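Local coordinates for two-domain protein containing predicted PHP-like metal-dependent phosphoesterase (Bacteroides vulgatus ATCC 8482, PDB 3E38) that probably acts as a zinc-dependent phosphoesterase of the PHP family, possibly a 5'-3' exonuclease on DNA and RNA, at residues T18-G32 against L48-H62. Residues are numbered along the deposited sequence; the frame is centred on the assembly and turned at random.
With ZN (zinc ion), chain J; ZN (zinc ion), chain I.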
ATOM      1  N   THR B  18     -26.294 -12.503  -1.069  1.00 32.74           N
ATOM      2  CA  THR B  18     -25.558 -11.773  -0.016  1.00 30.19           C
ATOM      3  C   THR B  18     -25.386 -10.296  -0.356  1.00 31.68           C
ATOM      4  O   THR B  18     -24.700  -9.871  -1.325  1.00 28.17           O
ATOM      5  CB  THR B  18     -24.170 -12.449   0.366  1.00 33.26           C
ATOM      6  OG1 THR B  18     -24.380 -13.774   0.894  1.00 29.37           O
ATOM      7  CG2 THR B  18     -23.407 -11.603   1.412  1.00 26.02           C
ATOM      8  N   LEU B  19     -26.020  -9.501   0.479  1.00 30.96           N
ATOM      9  CA  LEU B  19     -25.940  -8.047   0.348  1.00 28.71           C
ATOM     10  C   LEU B  19     -25.096  -7.443   1.468  1.00 28.70           C
ATOM     11  O   LEU B  19     -25.110  -7.893   2.670  1.00 30.03           O
ATOM     12  CB  LEU B  19     -27.360  -7.484   0.329  1.00 28.50           C
ATOM     13  CG  LEU B  19     -28.329  -8.060  -0.710  1.00 27.04           C
ATOM     14  CD1 LEU B  19     -29.764  -7.534  -0.452  1.00 19.11           C
ATOM     15  CD2 LEU B  19     -27.831  -7.765  -2.191  1.00 18.43           C
ATOM     16  N   LYS B  20     -24.329  -6.443   1.082  1.00 27.52           N
ATOM     17  CA  LYS B  20     -23.399  -5.771   2.025  1.00 28.73           C
ATOM     18  C   LYS B  20     -23.958  -4.414   2.401  1.00 30.20           C
ATOM     19  O   LYS B  20     -24.117  -3.518   1.558  1.00 31.25           O
ATOM     20  CB  LYS B  20     -21.976  -5.698   1.466  1.00 32.02           C
ATOM     21  CG  LYS B  20     -21.415  -7.051   0.946  1.00 28.85           C
ATOM     22  CD  LYS B  20     -21.586  -7.158  -0.558  1.00 32.53           C
ATOM     23  CE  LYS B  20     -21.127  -8.500  -1.102  1.00 34.24           C
ATOM     24  NZ  LYS B  20     -21.121  -8.569  -2.600  1.00 25.24           N
ATOM     25  N   CYS B  21     -24.321  -4.292   3.676  1.00 28.16           N
ATOM     26  CA  CYS B  21     -25.026  -3.099   4.133  1.00 30.06           C
ATOM     27  C   CYS B  21     -24.424  -2.399   5.343  1.00 31.12           C
ATOM     28  O   CYS B  21     -23.798  -3.047   6.194  1.00 37.38           O
ATOM     29  CB  CYS B  21     -26.479  -3.480   4.452  1.00 30.25           C
ATOM     30  SG  CYS B  21     -27.287  -4.486   3.180  1.00 36.58           S
ATOM     31  N   ASP B  22     -24.599  -1.068   5.360  1.00 30.35           N
ATOM     32  CA  ASP B  22     -24.164  -0.165   6.461  1.00 29.89           C
ATOM     33  C   ASP B  22     -25.378   0.644   6.908  1.00 30.48           C
ATOM     34  O   ASP B  22     -25.830   1.579   6.234  1.00 33.34           O
ATOM     35  CB  ASP B  22     -23.004   0.718   6.019  1.00 31.95           C
ATOM     36  CG  ASP B  22     -22.324   1.435   7.164  1.00 34.14           C
ATOM     37  OD1 ASP B  22     -22.709   1.172   8.322  1.00 26.22           O
ATOM     38  OD2 ASP B  22     -21.389   2.245   6.887  1.00 25.87           O
ATOM     39  N   PHE B  23     -25.913   0.267   8.057  1.00 30.42           N
ATOM     40  CA  PHE B  23     -27.194   0.821   8.512  1.00 29.93           C
ATOM     41  C   PHE B  23     -27.077   1.972   9.496  1.00 30.11           C
ATOM     42  O   PHE B  23     -28.014   2.281  10.219  1.00 33.81           O
ATOM     43  CB  PHE B  23     -28.013  -0.306   9.158  1.00 33.09           C
ATOM     44  CG  PHE B  23     -28.375  -1.438   8.214  1.00 28.34           C
ATOM     45  CD1 PHE B  23     -29.118  -1.189   7.075  1.00 29.54           C
ATOM     46  CD2 PHE B  23     -28.033  -2.734   8.508  1.00 34.50           C
ATOM     47  CE1 PHE B  23     -29.487  -2.197   6.248  1.00 29.30           C
ATOM     48  CE2 PHE B  23     -28.396  -3.764   7.672  1.00 29.90           C
ATOM     49  CZ  PHE B  23     -29.113  -3.492   6.542  1.00 37.66           C
ATOM     50  N   HIS B  24     -25.899   2.570   9.541  1.00 29.69           N
ATOM     51  CA  HIS B  24     -25.612   3.600  10.544  1.00 29.50           C
ATOM     52  C   HIS B  24     -24.444   4.473  10.144  1.00 29.55           C
ATOM     53  O   HIS B  24     -23.296   4.061  10.097  1.00 30.97           O
ATOM     54  CB  HIS B  24     -25.294   2.901  11.869  1.00 29.33           C
ATOM     55  CG  HIS B  24     -25.215   3.802  13.053  1.00 26.22           C
ATOM     56  ND1 HIS B  24     -25.325   3.316  14.339  1.00 38.95           N
ATOM     57  CD2 HIS B  24     -25.117   5.144  13.164  1.00 31.61           C
ATOM     58  CE1 HIS B  24     -25.251   4.316  15.195  1.00 32.27           C
ATOM     59  NE2 HIS B  24     -25.121   5.437  14.512  1.00 28.27           N
HETATM   60  N   MSE B  25     -24.774   5.702   9.828  1.00 31.80           N
HETATM   61  CA  MSE B  25     -23.775   6.661   9.429  1.00 32.07           C
HETATM   62  C   MSE B  25     -24.329   8.065   9.507  1.00 33.61           C
HETATM   63  O   MSE B  25     -25.545   8.251   9.622  1.00 33.60           O
HETATM   64  CB  MSE B  25     -23.306   6.345   8.022  1.00 29.37           C
HETATM   65  CG  MSE B  25     -24.339   6.555   6.970  1.00 35.38           C
HETATM   66 SE   MSE B  25     -23.774   5.854   5.229  0.75 35.91          SE
HETATM   67  CE  MSE B  25     -23.565   4.041   5.770  1.00 30.62           C
ATOM     68  N   HIS B  26     -23.411   9.014   9.344  1.00 31.62           N
ATOM     69  CA  HIS B  26     -23.677  10.445   9.504  1.00 29.67           C
ATOM     70  C   HIS B  26     -23.080  11.385   8.502  1.00 28.09           C
ATOM     71  O   HIS B  26     -22.079  11.094   7.892  1.00 28.37           O
ATOM     72  CB  HIS B  26     -23.187  10.871  10.877  1.00 30.54           C
ATOM     73  CG  HIS B  26     -23.809  10.085  11.982  1.00 20.29           C
ATOM     74  ND1 HIS B  26     -24.966  10.476  12.622  1.00 24.56           N
ATOM     75  CD2 HIS B  26     -23.448   8.908  12.534  1.00 29.84           C
ATOM     76  CE1 HIS B  26     -25.266   9.584  13.551  1.00 20.46           C
ATOM     77  NE2 HIS B  26     -24.345   8.630  13.525  1.00 14.55           N
ATOM     78  N   SER B  27     -23.785  12.504   8.324  1.00 29.55           N
ATOM     79  CA  SER B  27     -23.369  13.586   7.420  1.00 28.75           C
ATOM     80  C   SER B  27     -23.374  14.892   8.208  1.00 28.44           C
ATOM     81  O   SER B  27     -23.636  14.907   9.387  1.00 22.75           O
ATOM     82  CB  SER B  27     -24.257  13.715   6.181  1.00 28.99           C
ATOM     83  OG  SER B  27     -25.520  14.362   6.423  1.00 25.01           O
ATOM     84  N   VAL B  28     -23.045  15.976   7.535  1.00 22.16           N
ATOM     85  CA  VAL B  28     -22.999  17.282   8.165  1.00 22.48           C
ATOM     86  C   VAL B  28     -24.392  17.776   8.652  1.00 27.57           C
ATOM     87  O   VAL B  28     -24.514  18.857   9.246  1.00 26.81           O
ATOM     88  CB  VAL B  28     -22.426  18.370   7.157  1.00 23.87           C
ATOM     89  CG1 VAL B  28     -20.927  18.182   6.941  1.00 18.55           C
ATOM     90  CG2 VAL B  28     -23.194  18.366   5.869  1.00 24.02           C
ATOM     91  N   PHE B  29     -25.419  16.969   8.365  1.00 26.77           N
ATOM     92  CA  PHE B  29     -26.819  17.286   8.683  1.00 27.09           C
ATOM     93  C   PHE B  29     -27.099  16.837  10.112  1.00 29.02           C
ATOM     94  O   PHE B  29     -28.143  17.104  10.678  1.00 26.47           O
ATOM     95  CB  PHE B  29     -27.787  16.775   7.614  1.00 26.74           C
ATOM     96  CG  PHE B  29     -27.850  17.674   6.381  1.00 24.70           C
ATOM     97  CD1 PHE B  29     -26.925  17.571   5.368  1.00 26.12           C
ATOM     98  CD2 PHE B  29     -28.852  18.590   6.231  1.00 16.61           C
ATOM     99  CE1 PHE B  29     -26.962  18.411   4.275  1.00 23.09           C
ATOM    100  CE2 PHE B  29     -28.901  19.452   5.147  1.00 23.97           C
ATOM    101  CZ  PHE B  29     -27.952  19.335   4.148  1.00 33.16           C
ATOM    102  N   SER B  30     -26.098  16.163  10.678  1.00 31.87           N
ATOM    103  CA  SER B  30     -26.008  15.936  12.144  1.00 32.99           C
ATOM    104  C   SER B  30     -24.564  16.264  12.502  1.00 32.18           C
ATOM    105  O   SER B  30     -24.128  17.375  12.248  1.00 33.11           O
ATOM    106  CB  SER B  30     -26.447  14.550  12.690  1.00 32.01           C
ATOM    107  OG  SER B  30     -25.922  13.467  11.964  1.00 35.25           O
ATOM    108  N   ASP B  31     -23.839  15.271  13.010  1.00 31.12           N
ATOM    109  CA  ASP B  31     -22.443  15.446  13.510  1.00 31.73           C
ATOM    110  C   ASP B  31     -21.401  14.812  12.597  1.00 31.77           C
ATOM    111  O   ASP B  31     -20.237  14.759  12.889  1.00 32.89           O
ATOM    112  CB  ASP B  31     -22.282  14.946  14.978  1.00 31.73           C
ATOM    113  CG  ASP B  31     -22.522  13.452  15.143  1.00 30.74           C
ATOM    114  OD1 ASP B  31     -23.093  12.872  14.217  1.00 22.97           O
ATOM    115  OD2 ASP B  31     -22.172  12.837  16.209  1.00 23.87           O
ATOM    116  N   GLY B  32     -21.860  14.326  11.474  1.00 33.39           N
ATOM    117  CA  GLY B  32     -20.973  13.826  10.429  1.00 32.45           C
ATOM    118  C   GLY B  32     -20.170  14.960   9.802  1.00 29.45           C
ATOM    119  O   GLY B  32     -20.493  16.128   9.965  1.00 28.30           O
ATOM    120  N   LEU B  48     -20.686  -1.882  -1.506  1.00 30.19           N
ATOM    121  CA  LEU B  48     -21.851  -1.993  -0.667  1.00 30.31           C
ATOM    122  C   LEU B  48     -23.010  -1.998  -1.572  1.00 26.45           C
ATOM    123  O   LEU B  48     -22.911  -1.534  -2.693  1.00 25.13           O
ATOM    124  CB  LEU B  48     -21.983  -0.804   0.284  1.00 31.52           C
ATOM    125  CG  LEU B  48     -21.017  -0.555   1.408  1.00 30.71           C
ATOM    126  CD1 LEU B  48     -21.690   0.466   2.368  1.00 29.72           C
ATOM    127  CD2 LEU B  48     -20.734  -1.841   2.087  1.00 26.81           C
ATOM    128  N   ASP B  49     -24.120  -2.503  -1.041  1.00 25.65           N
ATOM    129  CA  ASP B  49     -25.392  -2.592  -1.762  1.00 27.91           C
ATOM    130  C   ASP B  49     -26.466  -1.649  -1.219  1.00 28.65           C
ATOM    131  O   ASP B  49     -27.392  -1.203  -1.923  1.00 27.58           O
ATOM    132  CB  ASP B  49     -25.925  -4.016  -1.664  1.00 28.47           C
ATOM    133  CG  ASP B  49     -25.032  -5.017  -2.365  1.00 36.18           C
ATOM    134  OD1 ASP B  49     -24.773  -4.852  -3.572  1.00 22.70           O
ATOM    135  OD2 ASP B  49     -24.624  -5.990  -1.722  1.00 27.68           O
ATOM    136  N   ALA B  50     -26.330  -1.355   0.058  1.00 28.14           N
ATOM    137  CA  ALA B  50     -27.331  -0.583   0.763  1.00 27.93           C
ATOM    138  C   ALA B  50     -26.766   0.157   1.967  1.00 31.47           C
ATOM    139  O   ALA B  50     -25.821  -0.293   2.652  1.00 33.30           O
ATOM    140  CB  ALA B  50     -28.509  -1.506   1.176  1.00 19.13           C
ATOM    141  N   ILE B  51     -27.392   1.293   2.216  1.00 31.91           N
ATOM    142  CA  ILE B  51     -27.019   2.141   3.325  1.00 30.73           C
ATOM    143  C   ILE B  51     -28.196   2.851   3.899  1.00 29.58           C
ATOM    144  O   ILE B  51     -29.213   2.973   3.286  1.00 27.88           O
ATOM    145  CB  ILE B  51     -26.017   3.274   2.878  1.00 32.38           C
ATOM    146  CG1 ILE B  51     -26.695   4.241   1.925  1.00 27.98           C
ATOM    147  CG2 ILE B  51     -24.744   2.698   2.246  1.00 22.76           C
ATOM    148  CD1 ILE B  51     -25.799   5.424   1.470  1.00 25.99           C
ATOM    149  N   SER B  52     -28.019   3.316   5.111  1.00 31.76           N
ATOM    150  CA  SER B  52     -28.979   4.176   5.748  1.00 32.02           C
ATOM    151  C   SER B  52     -28.221   5.327   6.408  1.00 32.05           C
ATOM    152  O   SER B  52     -27.423   5.095   7.323  1.00 30.47           O
ATOM    153  CB  SER B  52     -29.781   3.391   6.798  1.00 32.38           C
ATOM    154  OG  SER B  52     -30.817   4.178   7.378  1.00 34.36           O
ATOM    155  N   LEU B  53     -28.452   6.537   5.912  1.00 29.12           N
ATOM    156  CA  LEU B  53     -27.887   7.757   6.504  1.00 30.20           C
ATOM    157  C   LEU B  53     -28.811   8.072   7.685  1.00 30.42           C
ATOM    158  O   LEU B  53     -29.959   8.531   7.524  1.00 29.82           O
ATOM    159  CB  LEU B  53     -27.813   8.874   5.477  1.00 29.81           C
ATOM    160  CG  LEU B  53     -27.047  10.166   5.752  1.00 33.71           C
ATOM    161  CD1 LEU B  53     -25.674   9.919   6.327  1.00 28.07           C
ATOM    162  CD2 LEU B  53     -26.947  10.980   4.439  1.00 34.04           C
ATOM    163  N   THR B  54     -28.311   7.734   8.872  1.00 30.41           N
ATOM    164  CA  THR B  54     -29.070   7.806  10.098  1.00 26.59           C
ATOM    165  C   THR B  54     -28.608   8.934  10.983  1.00 26.94           C
ATOM    166  O   THR B  54     -27.933   8.721  11.970  1.00 30.43           O
ATOM    167  CB  THR B  54     -28.963   6.488  10.874  1.00 27.85           C
ATOM    168  OG1 THR B  54     -27.622   6.325  11.353  1.00 27.17           O
ATOM    169  CG2 THR B  54     -29.371   5.319   9.999  1.00 27.88           C
ATOM    170  N   GLU B  55     -29.055  10.135  10.643  1.00 29.91           N
ATOM    171  CA  GLU B  55     -28.705  11.347  11.390  1.00 28.51           C
ATOM    172  C   GLU B  55     -29.301  11.305  12.802  1.00 31.49           C
ATOM    173  O   GLU B  55     -30.342  10.690  13.079  1.00 28.69           O
ATOM    174  CB  GLU B  55     -29.169  12.639  10.700  1.00 29.64           C
ATOM    175  CG  GLU B  55     -28.896  12.838   9.178  1.00 30.90           C
ATOM    176  CD  GLU B  55     -27.451  12.906   8.731  1.00 36.45           C
ATOM    177  OE1 GLU B  55     -26.513  12.795   9.550  1.00 23.05           O
ATOM    178  OE2 GLU B  55     -27.259  13.087   7.499  1.00 25.46           O
ATOM    179  N   HIS B  56     -28.587  11.952  13.710  1.00 31.29           N
ATOM    180  CA  HIS B  56     -29.082  12.122  15.063  1.00 30.24           C
ATOM    181  C   HIS B  56     -30.299  13.012  14.937  1.00 30.78           C
ATOM    182  O   HIS B  56     -30.297  14.007  14.199  1.00 26.44           O
ATOM    183  CB  HIS B  56     -28.082  12.847  15.983  1.00 29.01           C
ATOM    184  CG  HIS B  56     -26.837  12.081  16.272  1.00 27.36           C
ATOM    185  ND1 HIS B  56     -26.803  11.035  17.171  1.00 28.25           N
ATOM    186  CD2 HIS B  56     -25.577  12.227  15.812  1.00 26.64           C
ATOM    187  CE1 HIS B  56     -25.577  10.554  17.231  1.00 29.76           C
ATOM    188  NE2 HIS B  56     -24.812  11.255  16.408  1.00 23.14           N
ATOM    189  N   ILE B  57     -31.319  12.653  15.693  1.00 30.42           N
ATOM    190  CA  ILE B  57     -32.523  13.430  15.777  1.00 30.87           C
ATOM    191  C   ILE B  57     -32.217  14.588  16.720  1.00 31.92           C
ATOM    192  O   ILE B  57     -32.399  15.757  16.364  1.00 32.15           O
ATOM    193  CB  ILE B  57     -33.748  12.601  16.332  1.00 30.54           C
ATOM    194  CG1 ILE B  57     -34.195  11.551  15.290  1.00 29.34           C
ATOM    195  CG2 ILE B  57     -34.891  13.544  16.764  1.00 25.40           C
ATOM    196  CD1 ILE B  57     -34.852  12.135  14.021  1.00 28.67           C
ATOM    197  N   GLU B  58     -31.663  14.247  17.882  1.00 28.75           N
ATOM    198  CA  GLU B  58     -31.479  15.224  18.972  1.00 29.43           C
ATOM    199  C   GLU B  58     -30.181  16.016  18.910  1.00 30.79           C
ATOM    200  O   GLU B  58     -30.068  17.071  19.501  1.00 29.58           O
ATOM    201  CB  GLU B  58     -31.567  14.540  20.351  1.00 27.70           C
ATOM    202  CG  GLU B  58     -32.867  13.807  20.625  1.00 27.61           C
ATOM    203  CD  GLU B  58     -32.909  12.438  20.008  1.00 30.12           C
ATOM    204  OE1 GLU B  58     -32.016  12.142  19.193  1.00 30.30           O
ATOM    205  OE2 GLU B  58     -33.811  11.651  20.348  1.00 40.95           O
ATOM    206  N   TYR B  59     -29.208  15.515  18.169  1.00 31.44           N
ATOM    207  CA  TYR B  59     -27.910  16.156  18.119  1.00 29.28           C
ATOM    208  C   TYR B  59     -27.498  16.590  16.727  1.00 27.93           C
ATOM    209  O   TYR B  59     -27.084  15.790  15.899  1.00 26.26           O
ATOM    210  CB  TYR B  59     -26.886  15.201  18.706  1.00 30.11           C
ATOM    211  CG  TYR B  59     -25.494  15.767  18.843  1.00 32.03           C
ATOM    212  CD1 TYR B  59     -25.277  16.904  19.608  1.00 34.04           C
ATOM    213  CD2 TYR B  59     -24.392  15.141  18.252  1.00 31.42           C
ATOM    214  CE1 TYR B  59     -24.010  17.415  19.776  1.00 33.33           C
ATOM    215  CE2 TYR B  59     -23.105  15.635  18.419  1.00 28.95           C
ATOM    216  CZ  TYR B  59     -22.932  16.784  19.182  1.00 40.63           C
ATOM    217  OH  TYR B  59     -21.694  17.350  19.374  1.00 43.74           O
ATOM    218  N   ARG B  60     -27.543  17.895  16.537  1.00 28.25           N
ATOM    219  CA  ARG B  60     -27.224  18.552  15.233  1.00 28.61           C
ATOM    220  C   ARG B  60     -26.388  19.801  15.481  1.00 26.93           C
ATOM    221  O   ARG B  60     -26.875  20.924  15.500  1.00 25.77           O
ATOM    222  CB  ARG B  60     -28.537  18.910  14.515  1.00 28.82           C
ATOM    223  CG  ARG B  60     -29.407  17.670  14.143  1.00 34.34           C
ATOM    224  CD  ARG B  60     -30.533  18.036  13.226  1.00 40.63           C
ATOM    225  NE  ARG B  60     -31.559  18.785  13.940  1.00 37.33           N
ATOM    226  CZ  ARG B  60     -32.563  19.428  13.348  1.00 42.86           C
ATOM    227  NH1 ARG B  60     -32.690  19.462  12.015  1.00 33.92           N
ATOM    228  NH2 ARG B  60     -33.424  20.069  14.102  1.00 34.91           N
ATOM    229  N   PRO B  61     -25.103  19.603  15.693  1.00 26.10           N
ATOM    230  CA  PRO B  61     -24.314  20.750  16.106  1.00 26.11           C
ATOM    231  C   PRO B  61     -24.028  21.752  15.010  1.00 29.20           C
ATOM    232  O   PRO B  61     -23.438  22.788  15.290  1.00 34.05           O
ATOM    233  CB  PRO B  61     -23.004  20.108  16.555  1.00 27.78           C
ATOM    234  CG  PRO B  61     -22.886  18.892  15.700  1.00 25.50           C
ATOM    235  CD  PRO B  61     -24.323  18.371  15.685  1.00 25.22           C
ATOM    236  N   HIS B  62     -24.441  21.465  13.788  1.00 27.16           N
ATOM    237  CA  HIS B  62     -24.132  22.390  12.691  1.00 26.01           C
ATOM    238  C   HIS B  62     -25.332  23.202  12.339  1.00 26.22           C
ATOM    239  O   HIS B  62     -25.301  24.005  11.391  1.00 27.70           O
ATOM    240  CB  HIS B  62     -23.711  21.653  11.440  1.00 27.83           C
ATOM    241  CG  HIS B  62     -22.502  20.795  11.614  1.00 26.85           C
ATOM    242  ND1 HIS B  62     -22.364  19.580  10.985  1.00 25.62           N
ATOM    243  CD2 HIS B  62     -21.387  20.962  12.359  1.00 27.89           C
ATOM    244  CE1 HIS B  62     -21.211  19.040  11.333  1.00 25.21           C
ATOM    245  NE2 HIS B  62     -20.599  19.856  12.165  1.00 26.70           N
TER
HETATM  246 ZN    ZN J   6     -22.716  11.132  15.987  1.00 32.50          ZN
HETATM  247 ZN    ZN I   5     -24.328   7.313  15.315  1.00 34.62          ZN
HETATM  248  O   HOH W   1     -23.825  -7.984  -3.102  1.00 26.85           O
HETATM  249  O   HOH W   2     -30.422  19.444   9.982  1.00 29.98           O
HETATM  250  O   HOH W   3     -25.929  19.545  12.491  1.00 30.74           O
HETATM  251  O   HOH W   4     -24.302   6.287  17.165  1.00 32.72           O
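Glu-55 folds back on itself, with CG beside its backbone N (chi1 -47°) and the chain bent at chi2, which carries its carboxylate to the type I turn from Ser-27 to Ser-30; Ser-30, its OG held between backbone N and carbonyl carbon, reaches back to meet it. This is the zinc-bearing C-terminal end of the first beta-alpha-beta unit of a PHP domain, where strands 17-22 and 50-56 run parallel and pair through Asp-22 N to Ala-50 O and Ser-52 N to Asp-22 O. OE1 of Glu-55 takes two hydrogen bonds: Ser-27 N comes nearly straight onto its syn lone pair at 3.0 Å, and Ser-30 OG arrives on the anti side at 2.6 Å. Ser-30 OG in turn accepts from His-26 ND1 (3.2 Å), in the plane of the imidazole, so the carboxylate helps, at second hand, to orient a ring that zinc also holds. An alanine in place of Glu-55 would probably leave Ser-27 N and Ser-30 OG without their acceptor and the His-26 ring positioned mainly by its zinc. His-26 NE2 binds one zinc together with His-24, Glu-93 and Asp-194. The His-26 ring lies in an offset stack against that of His-56, planes 22° apart. The second zinc joins the segments directly: His-56 NE2 binds it at 2.1 Å while its ND1 is hydrogen-bonded to Thr-95 OG1, His-196 adds a further ligand, and Asp-31 grips it through both oxygens, OD2 at a rather short 1.8 Å and OD1 at 2.5 Å.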